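Long-range contacts in SspB protein (Streptomyces clavuligerus, PDB 6JUF), which probably acts as a metal-dependent DNA-cleaving nuclease within a phosphorothioation-sensing bacterial defence system active against phages: residues R5-A10 with N157-E162; E18-R23 with K54-A59; F140-L145 with S216-F221; I233-C238 with W311-E316. One frame throughout, in Å; residues are numbered along the deposited sequence.

Interaction 1 of 4, residues R5-A10 with N157-E162; sequences RLAEAA and NLSFPE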
loop_
_atom_site.group_PDB
_atom_site.type_symbol
_atom_site.label_atom_id
_atom_site.label_comp_id
_atom_site.label_asym_id
_atom_site.label_seq_id
_atom_site.Cartn_x
_atom_site.Cartn_y
_atom_site.Cartn_z
ATOM N N ARG B 5 25.082 23.223 1.275
ATOM C CA ARG B 5 24.240 22.577 0.285
ATOM C C ARG B 5 22.863 22.285 0.874
ATOM O O ARG B 5 21.820 22.430 0.207
ATOM C CB ARG B 5 24.874 21.294 -0.225
ATOM C CG ARG B 5 25.983 21.541 -1.256
ATOM C CD ARG B 5 27.222 20.802 -0.851
ATOM N NE ARG B 5 27.357 19.517 -1.502
ATOM C CZ ARG B 5 27.970 18.468 -0.950
ATOM N NH1 ARG B 5 28.455 18.546 0.284
ATOM N NH2 ARG B 5 28.059 17.331 -1.621
ATOM N N LEU B 6 22.851 21.905 2.137
ATOM C CA LEU B 6 21.586 21.452 2.720
ATOM C C LEU B 6 20.613 22.647 2.858
ATOM O O LEU B 6 19.416 22.547 2.515
ATOM C CB LEU B 6 21.828 20.755 4.075
ATOM C CG LEU B 6 20.518 20.219 4.725
ATOM C CD1 LEU B 6 19.755 19.205 3.828
ATOM C CD2 LEU B 6 20.757 19.626 6.114
ATOM N N ALA B 7 21.109 23.783 3.349
ATOM C CA ALA B 7 20.273 24.977 3.408
ATOM C C ALA B 7 19.725 25.388 2.049
ATOM O O ALA B 7 18.611 25.887 1.942
ATOM C CB ALA B 7 21.079 26.127 4.014
ATOM N N GLU B 8 20.522 25.247 1.002
ATOM C CA GLU B 8 20.076 25.671 -0.299
ATOM C C GLU B 8 18.976 24.754 -0.837
ATOM O O GLU B 8 18.074 25.195 -1.563
ATOM C CB GLU B 8 21.245 25.752 -1.242
ATOM C CG GLU B 8 22.249 26.800 -0.796
ATOM C CD GLU B 8 23.366 26.953 -1.797
ATOM O OE1 GLU B 8 24.537 26.859 -1.376
ATOM O OE2 GLU B 8 23.056 27.155 -3.003
ATOM N N ALA B 9 19.058 23.494 -0.449
ATOM C CA ALA B 9 18.147 22.475 -0.937
ATOM C C ALA B 9 16.851 22.449 -0.123
ATOM O O ALA B 9 15.767 22.143 -0.660
ATOM C CB ALA B 9 18.799 21.095 -0.903
ATOM N N ALA B 10 16.980 22.681 1.181
ATOM C CA ALA B 10 15.879 22.337 2.088
ATOM C C ALA B 10 15.538 23.367 3.159
ATOM O O ALA B 10 16.394 24.074 3.650
ATOM C CB ALA B 10 16.197 20.988 2.741
ATOM N N ASN B 157 24.541 21.464 11.439
ATOM C CA ASN B 157 25.454 22.441 12.023
ATOM C C ASN B 157 25.995 23.452 11.010
ATOM O O ASN B 157 26.096 24.634 11.324
ATOM C CB ASN B 157 26.553 21.726 12.784
ATOM C CG ASN B 157 26.109 21.355 14.188
ATOM O OD1 ASN B 157 25.384 22.108 14.841
ATOM N ND2 ASN B 157 26.550 20.221 14.668
ATOM N N LEU B 158 26.301 22.994 9.794
ATOM C CA LEU B 158 26.910 23.830 8.750
ATOM C C LEU B 158 25.824 24.669 8.080
ATOM O O LEU B 158 26.104 25.739 7.578
ATOM C CB LEU B 158 27.585 22.947 7.684
ATOM C CG LEU B 158 29.060 22.533 7.721
ATOM C CD1 LEU B 158 29.657 22.595 9.125
ATOM C CD2 LEU B 158 29.212 21.141 7.085
ATOM N N SER B 159 24.568 24.178 8.068
ATOM C CA SER B 159 23.529 24.816 7.243
ATOM C C SER B 159 22.526 25.642 7.982
ATOM O O SER B 159 22.040 26.604 7.443
ATOM C CB SER B 159 22.757 23.786 6.385
ATOM O OG SER B 159 23.501 23.589 5.218
ATOM N N PHE B 160 22.189 25.230 9.194
ATOM C CA PHE B 160 21.202 25.936 9.989
ATOM C C PHE B 160 21.821 26.321 11.341
ATOM O O PHE B 160 21.873 25.480 12.229
ATOM C CB PHE B 160 19.941 25.071 10.201
ATOM C CG PHE B 160 19.319 24.550 8.908
ATOM C CD1 PHE B 160 18.747 25.418 7.994
ATOM C CD2 PHE B 160 19.314 23.183 8.618
ATOM C CE1 PHE B 160 18.178 24.942 6.823
ATOM C CE2 PHE B 160 18.768 22.670 7.439
ATOM C CZ PHE B 160 18.167 23.560 6.530
ATOM N N PRO B 161 22.286 27.584 11.501
ATOM C CA PRO B 161 22.866 27.950 12.811
ATOM C C PRO B 161 21.890 27.668 13.983
ATOM O O PRO B 161 22.313 27.241 15.055
ATOM C CB PRO B 161 23.149 29.459 12.664
ATOM C CG PRO B 161 23.271 29.707 11.192
ATOM C CD PRO B 161 22.369 28.696 10.520
ATOM N N GLU B 162 20.602 27.894 13.761
ATOM C CA GLU B 162 19.597 27.811 14.815
ATOM C C GLU B 162 19.214 26.371 15.124
ATOM O O GLU B 162 19.073 25.994 16.287
ATOM C CB GLU B 162 18.342 28.588 14.378
ATOM C CG GLU B 162 17.020 28.105 14.980
ATOM C CD GLU B 162 15.847 28.307 14.029
ATOM O OE1 GLU B 162 15.680 29.438 13.518
ATOM O OE2 GLU B 162 15.090 27.334 13.794
HETATM O O HOH W 1 25.091 21.447 4.168
#
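Leu6 sets CG trans to its own N (chi1 -178°), and Phe160 sets CG trans to its carbonyl carbon (chi1 -54°), which swings the far end of the ring toward segment 5-10. The two side chains then meet at about a right angle, with Leu6 CD2 3.9 Å from Phe160 CE2. The ring tip also reaches the backbone: Ala10 O lies in the ring plane at its edge, 3.4 Å from Phe160 CZ.

The polar evidence centres on Ser159. Its OG accepts the N-H of Ala7 at 3.0 Å, bent to 151° at the hydrogen, and this is the direct hydrogen bond between the segments. A water gives a second link, accepting from Leu6 N (3.1 Å to the water oxygen) while also hydrogen-bonded to Ser159 OG. The hydroxyl thus holds the Ala7 amide directly and is linked to that of Leu6 only through the water. Ser159 OG also touches Leu6 CB at 3.5 Å, an ordinary van der Waals distance.

Leu6 also packs on Pro129 and Val133 of helix 129-137, and Phe160 on Phe14. Ser159 is the last helical residue of helix 145-159 and Phe160 the first to leave helical geometry. The contact is thus one in which the C-terminal end of the long helix 145-159 packs on the short N-terminal helix 5-9.

Interaction 2 of 4, residues E18-R23 with K54-A59; sequences ETFAPR and KNMVYA
This contact belongs to the loop that carries a magnesium ligand, Glu18, a role observed crystallographically for this protein; no magnesium is bound to this chain. Beside that residue a water joins the segments: it donates to Glu18 OE2 at 2.9 Å and accepts from Ala59 N, also at 2.9 Å. Its approach to Asn55 O is so short that the refined position is doubtful. The extended Glu18 side chain thus reaches the start of helix 57-66 through solvent.

Phe20 supplies the apolar part. With CG trans to the carbonyl carbon (chi1 -72°), its ring leans on the other segment, Phe20 CZ lying 3.8 Å from Met56 CG and Phe20 CD2 4.0 Å from Ala59 CB. Asn55 ND2 sits in the ring plane at the edge, the amide turned 78° from the ring. Met56 SD, 5.3 Å from the centroid of the Phe20 ring, adds an oblique Met-aromatic contact, and Met56 CE lies 4.0 Å from Arg23 NH2.

Arg23 forms a salt bridge with Glu105 of the second subunit and holds the N-cap position of helix 24-34. Phe20 meets Trp26 of that helix edge-to-face, and its carbonyl accepts from Trp63 NE1, wedging the loop between helices 24-34 and 57-66.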
loop_
_atom_site.group_PDB
_atom_site.type_symbol
_atom_site.label_atom_id
_atom_site.label_comp_id
_atom_site.label_asym_id
_atom_site.label_seq_id
_atom_site.Cartn_x
_atom_site.Cartn_y
_atom_site.Cartn_z
ATOM N N GLU B 18 6.471 13.335 13.508
ATOM C CA GLU B 18 6.475 12.611 14.827
ATOM C C GLU B 18 6.693 11.127 14.693
ATOM O O GLU B 18 6.143 10.321 15.463
ATOM C CB GLU B 18 5.167 12.931 15.645
ATOM C CG GLU B 18 5.117 14.422 15.954
ATOM C CD GLU B 18 3.832 14.871 16.607
ATOM O OE1 GLU B 18 3.644 14.368 17.724
ATOM O OE2 GLU B 18 3.108 15.762 16.105
ATOM N N THR B 19 7.562 10.768 13.762
ATOM C CA THR B 19 7.932 9.373 13.413
ATOM C C THR B 19 6.857 8.591 12.690
ATOM O O THR B 19 7.037 7.384 12.459
ATOM C CB THR B 19 8.510 8.476 14.582
ATOM O OG1 THR B 19 7.481 7.971 15.449
ATOM C CG2 THR B 19 9.558 9.249 15.421
ATOM N N PHE B 20 5.735 9.211 12.324
ATOM C CA PHE B 20 4.768 8.544 11.424
ATOM C C PHE B 20 5.248 8.628 9.962
ATOM O O PHE B 20 5.426 9.726 9.457
ATOM C CB PHE B 20 3.443 9.294 11.479
ATOM C CG PHE B 20 2.678 9.086 12.792
ATOM C CD1 PHE B 20 2.242 7.817 13.163
ATOM C CD2 PHE B 20 2.417 10.174 13.627
ATOM C CE1 PHE B 20 1.498 7.609 14.344
ATOM C CE2 PHE B 20 1.666 9.991 14.798
ATOM C CZ PHE B 20 1.241 8.707 15.154
ATOM N N ALA B 21 5.449 7.453 9.340
ATOM C CA ALA B 21 5.804 7.383 7.910
ATOM C C ALA B 21 4.565 7.647 7.091
ATOM O O ALA B 21 3.456 7.614 7.628
ATOM C CB ALA B 21 6.437 6.037 7.607
ATOM N N PRO B 22 4.715 7.944 5.785
ATOM C CA PRO B 22 3.518 8.317 5.001
ATOM C C PRO B 22 2.482 7.181 4.929
ATOM O O PRO B 22 2.847 6.013 4.936
ATOM C CB PRO B 22 4.095 8.616 3.589
ATOM C CG PRO B 22 5.546 8.953 3.853
ATOM C CD PRO B 22 5.961 8.119 5.017
ATOM N N ARG B 23 1.225 7.524 4.835
ATOM C CA ARG B 23 0.162 6.579 4.604
ATOM C C ARG B 23 -0.672 7.016 3.409
ATOM O O ARG B 23 -0.894 8.229 3.229
ATOM C CB ARG B 23 -0.802 6.597 5.820
ATOM C CG ARG B 23 -0.134 6.380 7.178
ATOM C CD ARG B 23 -1.155 6.029 8.265
ATOM N NE ARG B 23 -0.514 6.171 9.565
ATOM C CZ ARG B 23 -1.125 5.937 10.714
ATOM N NH1 ARG B 23 -2.432 5.610 10.693
ATOM N NH2 ARG B 23 -0.484 6.119 11.873
ATOM N N LYS B 54 -5.979 12.867 17.125
ATOM C CA LYS B 54 -5.476 14.185 17.462
ATOM C C LYS B 54 -3.927 14.336 17.228
ATOM O O LYS B 54 -3.467 15.354 16.662
ATOM C CB LYS B 54 -5.973 14.520 18.891
ATOM C CG LYS B 54 -5.638 15.882 19.450
ATOM C CD LYS B 54 -6.325 17.001 18.664
ATOM C CE LYS B 54 -7.511 17.613 19.393
ATOM N NZ LYS B 54 -8.187 16.692 20.362
ATOM N N ASN B 55 -3.152 13.294 17.606
ATOM C CA ASN B 55 -1.685 13.407 17.481
ATOM C C ASN B 55 -1.225 13.140 16.054
ATOM O O ASN B 55 -0.046 13.232 15.786
ATOM C CB ASN B 55 -0.966 12.476 18.457
ATOM C CG ASN B 55 -1.294 11.039 18.225
ATOM O OD1 ASN B 55 -2.405 10.707 17.798
ATOM N ND2 ASN B 55 -0.345 10.167 18.472
ATOM N N MET B 56 -2.174 12.848 15.159
ATOM C CA MET B 56 -1.838 12.596 13.725
ATOM C C MET B 56 -2.129 13.766 12.768
ATOM O O MET B 56 -1.648 13.787 11.620
ATOM C CB MET B 56 -2.553 11.335 13.231
ATOM C CG MET B 56 -2.145 10.098 13.965
ATOM S SD MET B 56 -3.368 8.832 13.536
ATOM C CE MET B 56 -2.891 7.615 14.752
ATOM N N VAL B 57 -2.849 14.792 13.265
ATOM C CA VAL B 57 -3.242 15.897 12.377
ATOM C C VAL B 57 -2.044 16.599 11.730
ATOM O O VAL B 57 -2.012 16.837 10.526
ATOM C CB VAL B 57 -4.197 16.882 13.066
ATOM C CG1 VAL B 57 -4.511 18.068 12.141
ATOM C CG2 VAL B 57 -5.491 16.176 13.570
ATOM N N TYR B 58 -1.088 16.985 12.553
ATOM C CA TYR B 58 0.063 17.689 12.037
ATOM C C TYR B 58 0.906 16.842 11.069
ATOM O O TYR B 58 1.337 17.326 10.034
ATOM C CB TYR B 58 0.920 18.282 13.167
ATOM C CG TYR B 58 1.647 19.448 12.629
ATOM C CD1 TYR B 58 1.094 20.695 12.779
ATOM C CD2 TYR B 58 2.878 19.304 11.936
ATOM C CE1 TYR B 58 1.684 21.780 12.272
ATOM C CE2 TYR B 58 3.506 20.439 11.400
ATOM C CZ TYR B 58 2.875 21.660 11.596
ATOM O OH TYR B 58 3.480 22.803 11.142
ATOM N N ALA B 59 1.119 15.585 11.433
ATOM C CA ALA B 59 1.878 14.683 10.548
ATOM C C ALA B 59 1.197 14.586 9.179
ATOM O O ALA B 59 1.843 14.620 8.145
ATOM C CB ALA B 59 2.040 13.313 11.189
HETATM O O HOH W 2 1.180 14.717 14.231
#

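Interaction 3 of 4, residues F140-L145 with S216-F221; sequences FSRFTL and SSEWEF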
loop_
_atom_site.group_PDB
_atom_site.type_symbol
_atom_site.label_atom_id
_atom_site.label_comp_id
_atom_site.label_asym_id
_atom_site.label_seq_id
_atom_site.Cartn_x
_atom_site.Cartn_y
_atom_site.Cartn_z
ATOM N N PHE B 140 28.326 7.718 2.425
ATOM C CA PHE B 140 28.204 6.256 2.512
ATOM C C PHE B 140 26.785 5.808 2.145
ATOM O O PHE B 140 25.834 6.592 2.232
ATOM C CB PHE B 140 28.640 5.699 3.921
ATOM C CG PHE B 140 28.060 6.473 5.091
ATOM C CD1 PHE B 140 28.869 7.268 5.885
ATOM C CD2 PHE B 140 26.670 6.446 5.350
ATOM C CE1 PHE B 140 28.330 8.009 6.928
ATOM C CE2 PHE B 140 26.126 7.187 6.411
ATOM C CZ PHE B 140 26.979 7.969 7.190
ATOM N N SER B 141 26.660 4.559 1.722
ATOM C CA SER B 141 25.353 3.921 1.436
ATOM C C SER B 141 24.988 2.877 2.445
ATOM O O SER B 141 23.801 2.460 2.498
ATOM C CB SER B 141 25.327 3.288 0.030
ATOM O OG SER B 141 25.156 4.321 -0.941
ATOM N N ARG B 142 25.957 2.410 3.229
ATOM C CA ARG B 142 25.704 1.460 4.312
ATOM C C ARG B 142 26.019 2.133 5.648
ATOM O O ARG B 142 27.019 2.808 5.798
ATOM C CB ARG B 142 26.521 0.174 4.093
ATOM C CG ARG B 142 26.346 -0.797 5.232
ATOM C CD ARG B 142 27.511 -1.729 5.341
ATOM N NE ARG B 142 27.102 -3.064 4.976
ATOM C CZ ARG B 142 27.535 -4.160 5.599
ATOM N NH1 ARG B 142 28.383 -4.069 6.648
ATOM N NH2 ARG B 142 27.099 -5.349 5.197
ATOM N N PHE B 143 25.120 1.960 6.638
ATOM C CA PHE B 143 25.272 2.739 7.851
ATOM C C PHE B 143 24.492 2.131 9.012
ATOM O O PHE B 143 23.441 1.489 8.821
ATOM C CB PHE B 143 24.750 4.160 7.614
ATOM C CG PHE B 143 23.410 4.192 6.928
ATOM C CD1 PHE B 143 22.234 4.184 7.678
ATOM C CD2 PHE B 143 23.321 4.198 5.537
ATOM C CE1 PHE B 143 20.983 4.222 7.040
ATOM C CE2 PHE B 143 22.100 4.226 4.898
ATOM C CZ PHE B 143 20.932 4.221 5.639
ATOM N N THR B 144 24.924 2.452 10.220
ATOM C CA THR B 144 24.015 2.301 11.362
ATOM C C THR B 144 23.143 3.561 11.427
ATOM O O THR B 144 23.468 4.608 10.841
ATOM C CB THR B 144 24.815 2.193 12.675
ATOM O OG1 THR B 144 25.530 3.421 12.941
ATOM C CG2 THR B 144 25.749 1.006 12.596
ATOM N N LEU B 145 22.030 3.460 12.141
ATOM C CA LEU B 145 21.182 4.634 12.346
ATOM C C LEU B 145 21.950 5.774 13.043
ATOM O O LEU B 145 21.766 6.960 12.712
ATOM C CB LEU B 145 19.838 4.238 13.044
ATOM C CG LEU B 145 19.046 3.204 12.198
ATOM C CD1 LEU B 145 17.654 2.930 12.755
ATOM C CD2 LEU B 145 18.953 3.561 10.692
ATOM N N SER B 216 23.596 -6.174 16.117
ATOM C CA SER B 216 24.395 -5.484 15.091
ATOM C C SER B 216 23.692 -4.712 13.939
ATOM O O SER B 216 23.985 -4.908 12.754
ATOM C CB SER B 216 25.423 -6.456 14.552
ATOM O OG SER B 216 26.327 -5.780 13.715
ATOM N N SER B 217 22.674 -3.966 14.334
ATOM C CA SER B 217 22.384 -2.589 13.915
ATOM C C SER B 217 22.520 -1.999 12.480
ATOM O O SER B 217 22.478 -0.768 12.399
ATOM C CB SER B 217 23.197 -1.669 14.831
ATOM O OG SER B 217 24.533 -2.124 14.898
ATOM N N GLU B 218 22.659 -2.758 11.381
ATOM C CA GLU B 218 23.063 -2.065 10.116
ATOM C C GLU B 218 22.065 -2.022 8.937
ATOM O O GLU B 218 21.277 -2.934 8.777
ATOM C CB GLU B 218 24.391 -2.608 9.599
ATOM C CG GLU B 218 25.601 -2.413 10.485
ATOM C CD GLU B 218 26.841 -2.869 9.773
ATOM O OE1 GLU B 218 27.253 -3.994 10.088
ATOM O OE2 GLU B 218 27.371 -2.133 8.891
ATOM N N TRP B 219 22.117 -0.984 8.099
ATOM C CA TRP B 219 21.177 -0.809 6.980
ATOM C C TRP B 219 21.930 -0.277 5.784
ATOM O O TRP B 219 23.053 0.218 5.885
ATOM C CB TRP B 219 20.121 0.228 7.278
ATOM C CG TRP B 219 19.456 -0.033 8.593
ATOM C CD1 TRP B 219 19.863 0.368 9.850
ATOM C CD2 TRP B 219 18.222 -0.783 8.796
ATOM N NE1 TRP B 219 18.973 -0.068 10.804
ATOM C CE2 TRP B 219 17.960 -0.760 10.226
ATOM C CE3 TRP B 219 17.347 -1.441 7.955
ATOM C CZ2 TRP B 219 16.853 -1.403 10.787
ATOM C CZ3 TRP B 219 16.213 -2.097 8.508
ATOM C CH2 TRP B 219 15.970 -2.056 9.903
ATOM N N GLU B 220 21.314 -0.400 4.605
ATOM C CA GLU B 220 21.938 0.177 3.421
ATOM C C GLU B 220 20.923 0.541 2.360
ATOM O O GLU B 220 19.874 -0.119 2.238
ATOM C CB GLU B 220 22.997 -0.744 2.845
ATOM C CG GLU B 220 22.475 -2.035 2.258
ATOM C CD GLU B 220 23.603 -2.921 1.770
ATOM O OE1 GLU B 220 23.272 -3.980 1.285
ATOM O OE2 GLU B 220 24.803 -2.589 1.893
ATOM N N PHE B 221 21.243 1.586 1.595
ATOM C CA PHE B 221 20.509 1.843 0.379
ATOM C C PHE B 221 20.924 0.741 -0.598
ATOM O O PHE B 221 22.084 0.332 -0.660
ATOM C CB PHE B 221 20.655 3.315 -0.123
ATOM C CG PHE B 221 20.024 4.317 0.805
ATOM C CD1 PHE B 221 18.639 4.229 1.094
ATOM C CD2 PHE B 221 20.785 5.288 1.462
ATOM C CE1 PHE B 221 18.039 5.110 1.994
ATOM C CE2 PHE B 221 20.178 6.200 2.322
ATOM C CZ PHE B 221 18.806 6.094 2.598
#
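Strands 142-144 and 218-221 run antiparallel, with short axes 4.6 Å apart and N-to-C directions 146° from each other. They are the edge and middle strands of a three-stranded sheet completed by 208-211. Strand order 1-3-2, with helices 145-159 and 166-180 between strands 142-144 and 208-211 and helix 129-137 ahead of them, is consistent with a winged-helix-like topology.

Phe143 and Trp219 form the hydrogen-bonded pair: Phe143 N donates a hydrogen bond to Trp219 O at 2.8 Å, and Trp219 N donates one to Phe143 O at 2.9 Å. Phe221 N to Ser141 O extends the register, and Arg142 faces Glu220 as a non-hydrogen-bonded pair.

The two faces differ in character. On that of Arg142 and Glu220, the arginine bends at chi3 and forms a salt-bridge network. Its NH1 lies 3.1 Å from Glu218 OE2, though the guanidinium and carboxylate planes stand 88° apart, while Glu220 OE2 is at the guanidinium edge, a long 3.9 Å from Arg142 NE. The arginine probably offsets the mutual repulsion of the two carboxylates.

On the other face, Phe143 takes the sterically tight chi1 of 47°, folding its ring back over the strand pair so that Trp219 O lies above one ring face. Phe143 CE2 approaches Phe221 CE2 to 3.8 Å with the rings obliquely inclined. At the start of helix 145-159, Leu145 tucks its CD2 close against the indole five-membered ring, 3.4 Å from Trp219 CD1.

Interaction 4 of 4, residues I233-C238 with W311-E316; sequences IIAYAC and WDVLDE
A buried antiparallel helix-helix packing joins helix 231-243 to helix 306-317; the chain between them holds the sheet of strands 250-253, 289-293 and 298-302 and helices 254-259, 264-268 and 272-285. The short axes approach to 8.4 Å with a signed crossing angle of -159°, and every touching residue is buried.

Tyr236 and Leu314 mark the centre, where the backbones come nearest. Tyr236 holds CG roughly trans to its N (chi1 154°), which carries the ring across to the partner helix. Leu314 CD2 sits over the middle of one Tyr236 ring face, 3.7 Å from the centroid, a CH-pi contact. The ring edge in turn points at the face of Trp311: centroids of the phenol and the five-membered ring are 5.4 Å apart and the planes 76° apart, a T-shaped pair. Leu314 CD2 therefore occupies the corner between the two aromatics, lying over the same indole face that Tyr236 CE1 approaches.

A water closes the polar side, accepting from Trp311 NE1 at 2.9 Å and bonded to Tyr236 OH at 2.7 Å. Around this centre, Ile233 CD1 meets Leu314 CD1 at 3.5 Å, and Ala235 CB meets Val313 CG1 at 4.0 Å.

Helix 107-118 covers the aromatic part, where Trp116 NE1 also hydrogen-bonds Tyr236 OH and Leu112 packs on Leu314; helix 272-285 lies against Ala235 through Leu279 and Val282.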
loop_
_atom_site.group_PDB
_atom_site.type_symbol
_atom_site.label_atom_id
_atom_site.label_comp_id
_atom_site.label_asym_id
_atom_site.label_seq_id
_atom_site.Cartn_x
_atom_site.Cartn_y
_atom_site.Cartn_z
ATOM N N ILE B 233 9.290 7.827 -16.011
ATOM C CA ILE B 233 9.498 8.507 -14.701
ATOM C C ILE B 233 10.958 8.991 -14.543
ATOM O O ILE B 233 11.221 10.120 -14.119
ATOM C CB ILE B 233 9.082 7.615 -13.495
ATOM C CG1 ILE B 233 7.586 7.237 -13.507
ATOM C CG2 ILE B 233 9.480 8.296 -12.160
ATOM C CD1 ILE B 233 6.626 8.415 -13.431
ATOM N N ILE B 234 11.895 8.140 -14.976
ATOM C CA ILE B 234 13.322 8.520 -15.064
ATOM C C ILE B 234 13.504 9.767 -15.945
ATOM O O ILE B 234 14.111 10.767 -15.542
ATOM C CB ILE B 234 14.198 7.346 -15.526
ATOM C CG1 ILE B 234 14.150 6.202 -14.476
ATOM C CG2 ILE B 234 15.637 7.808 -15.726
ATOM C CD1 ILE B 234 14.696 4.847 -14.978
ATOM N N ALA B 235 12.953 9.703 -17.176
ATOM C CA ALA B 235 13.111 10.830 -18.112
ATOM C C ALA B 235 12.484 12.136 -17.600
ATOM O O ALA B 235 13.070 13.221 -17.691
ATOM C CB ALA B 235 12.558 10.433 -19.483
ATOM N N TYR B 236 11.279 12.017 -17.019
ATOM C CA TYR B 236 10.647 13.186 -16.425
ATOM C C TYR B 236 11.593 13.814 -15.341
ATOM O O TYR B 236 11.778 15.017 -15.279
ATOM C CB TYR B 236 9.285 12.780 -15.792
ATOM C CG TYR B 236 8.884 13.732 -14.649
ATOM C CD1 TYR B 236 8.350 14.961 -14.908
ATOM C CD2 TYR B 236 9.088 13.343 -13.300
ATOM C CE1 TYR B 236 8.006 15.835 -13.859
ATOM C CE2 TYR B 236 8.750 14.182 -12.251
ATOM C CZ TYR B 236 8.235 15.454 -12.547
ATOM O OH TYR B 236 7.937 16.288 -11.511
ATOM N N ALA B 237 12.126 12.930 -14.477
ATOM C CA ALA B 237 12.979 13.415 -13.400
ATOM C C ALA B 237 14.233 14.092 -13.892
ATOM O O ALA B 237 14.637 15.152 -13.376
ATOM C CB ALA B 237 13.301 12.277 -12.430
ATOM N N CYS B 238 14.812 13.519 -14.972
ATOM C CA CYS B 238 15.982 14.148 -15.595
ATOM C C CYS B 238 15.706 15.573 -16.113
ATOM O O CYS B 238 16.454 16.509 -15.872
ATOM C CB CYS B 238 16.533 13.248 -16.714
ATOM S SG CYS B 238 17.264 11.706 -16.137
ATOM N N TRP B 311 6.851 17.442 -18.310
ATOM C CA TRP B 311 5.468 17.162 -18.138
ATOM C C TRP B 311 4.798 16.487 -19.319
ATOM O O TRP B 311 3.834 15.786 -19.094
ATOM C CB TRP B 311 4.714 18.401 -17.643
ATOM C CG TRP B 311 4.909 18.476 -16.166
ATOM C CD1 TRP B 311 5.894 19.153 -15.457
ATOM C CD2 TRP B 311 4.120 17.799 -15.177
ATOM N NE1 TRP B 311 5.750 18.946 -14.132
ATOM C CE2 TRP B 311 4.699 18.141 -13.896
ATOM C CE3 TRP B 311 3.009 16.963 -15.222
ATOM C CZ2 TRP B 311 4.191 17.634 -12.698
ATOM C CZ3 TRP B 311 2.476 16.487 -14.040
ATOM C CH2 TRP B 311 3.073 16.802 -12.786
ATOM N N ASP B 312 5.183 16.754 -20.559
ATOM C CA ASP B 312 4.691 15.928 -21.679
ATOM C C ASP B 312 5.025 14.471 -21.428
ATOM O O ASP B 312 4.170 13.599 -21.594
ATOM C CB ASP B 312 5.285 16.362 -23.019
ATOM C CG ASP B 312 4.803 17.736 -23.470
ATOM O OD1 ASP B 312 3.744 18.174 -22.960
ATOM O OD2 ASP B 312 5.508 18.383 -24.286
ATOM N N VAL B 313 6.274 14.196 -21.082
ATOM C CA VAL B 313 6.745 12.823 -20.913
ATOM C C VAL B 313 5.988 12.182 -19.729
ATOM O O VAL B 313 5.522 11.055 -19.801
ATOM C CB VAL B 313 8.256 12.843 -20.588
ATOM C CG1 VAL B 313 8.776 11.497 -20.074
ATOM C CG2 VAL B 313 9.056 13.234 -21.823
ATOM N N LEU B 314 5.831 12.909 -18.647
ATOM C CA LEU B 314 5.142 12.367 -17.477
ATOM C C LEU B 314 3.637 12.151 -17.755
ATOM O O LEU B 314 3.111 11.147 -17.412
ATOM C CB LEU B 314 5.303 13.295 -16.262
ATOM C CG LEU B 314 4.654 12.823 -14.959
ATOM C CD1 LEU B 314 5.138 11.422 -14.562
ATOM C CD2 LEU B 314 4.955 13.795 -13.814
ATOM N N ASP B 315 2.972 13.083 -18.415
ATOM C CA ASP B 315 1.575 12.900 -18.704
ATOM C C ASP B 315 1.393 11.727 -19.649
ATOM O O ASP B 315 0.380 11.002 -19.527
ATOM C CB ASP B 315 0.989 14.174 -19.282
ATOM C CG ASP B 315 -0.526 14.276 -19.066
ATOM O OD1 ASP B 315 -0.998 13.713 -18.047
ATOM O OD2 ASP B 315 -1.204 14.950 -19.844
ATOM N N GLU B 316 2.320 11.509 -20.570
ATOM C CA GLU B 316 2.209 10.354 -21.460
ATOM C C GLU B 316 2.212 9.054 -20.683
ATOM O O GLU B 316 1.502 8.094 -21.021
ATOM C CB GLU B 316 3.350 10.357 -22.422
ATOM C CG GLU B 316 3.153 11.435 -23.462
ATOM C CD GLU B 316 4.417 11.735 -24.190
ATOM O OE1 GLU B 316 5.251 10.822 -24.236
ATOM O OE2 GLU B 316 4.530 12.848 -24.776
HETATM O O HOH W 3 7.789 18.910 -12.036
#

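Overall arrangement
The four contacts are spread through the chain without touching: centres lie 23 to 31 Å apart, and the nearest atoms of any two are at least about 10 Å from each other. Interaction 1 closes a long loop within which interaction 2, with its magnesium ligand, is nested, so both involve the first residues of the chain, 5-10 and 18-23. Interactions 1 and 3 alternate in sequence and share a continuous element, strand 142-144 leading directly into helix 145-159. Strand 218-221 is followed in turn by helix 231-243, carrying the path on to interaction 4, on the opposite side of the chain's centre from interactions 1 and 2. Helix packing and sheet pairing thus tie distant parts of the sequence into one compact chain.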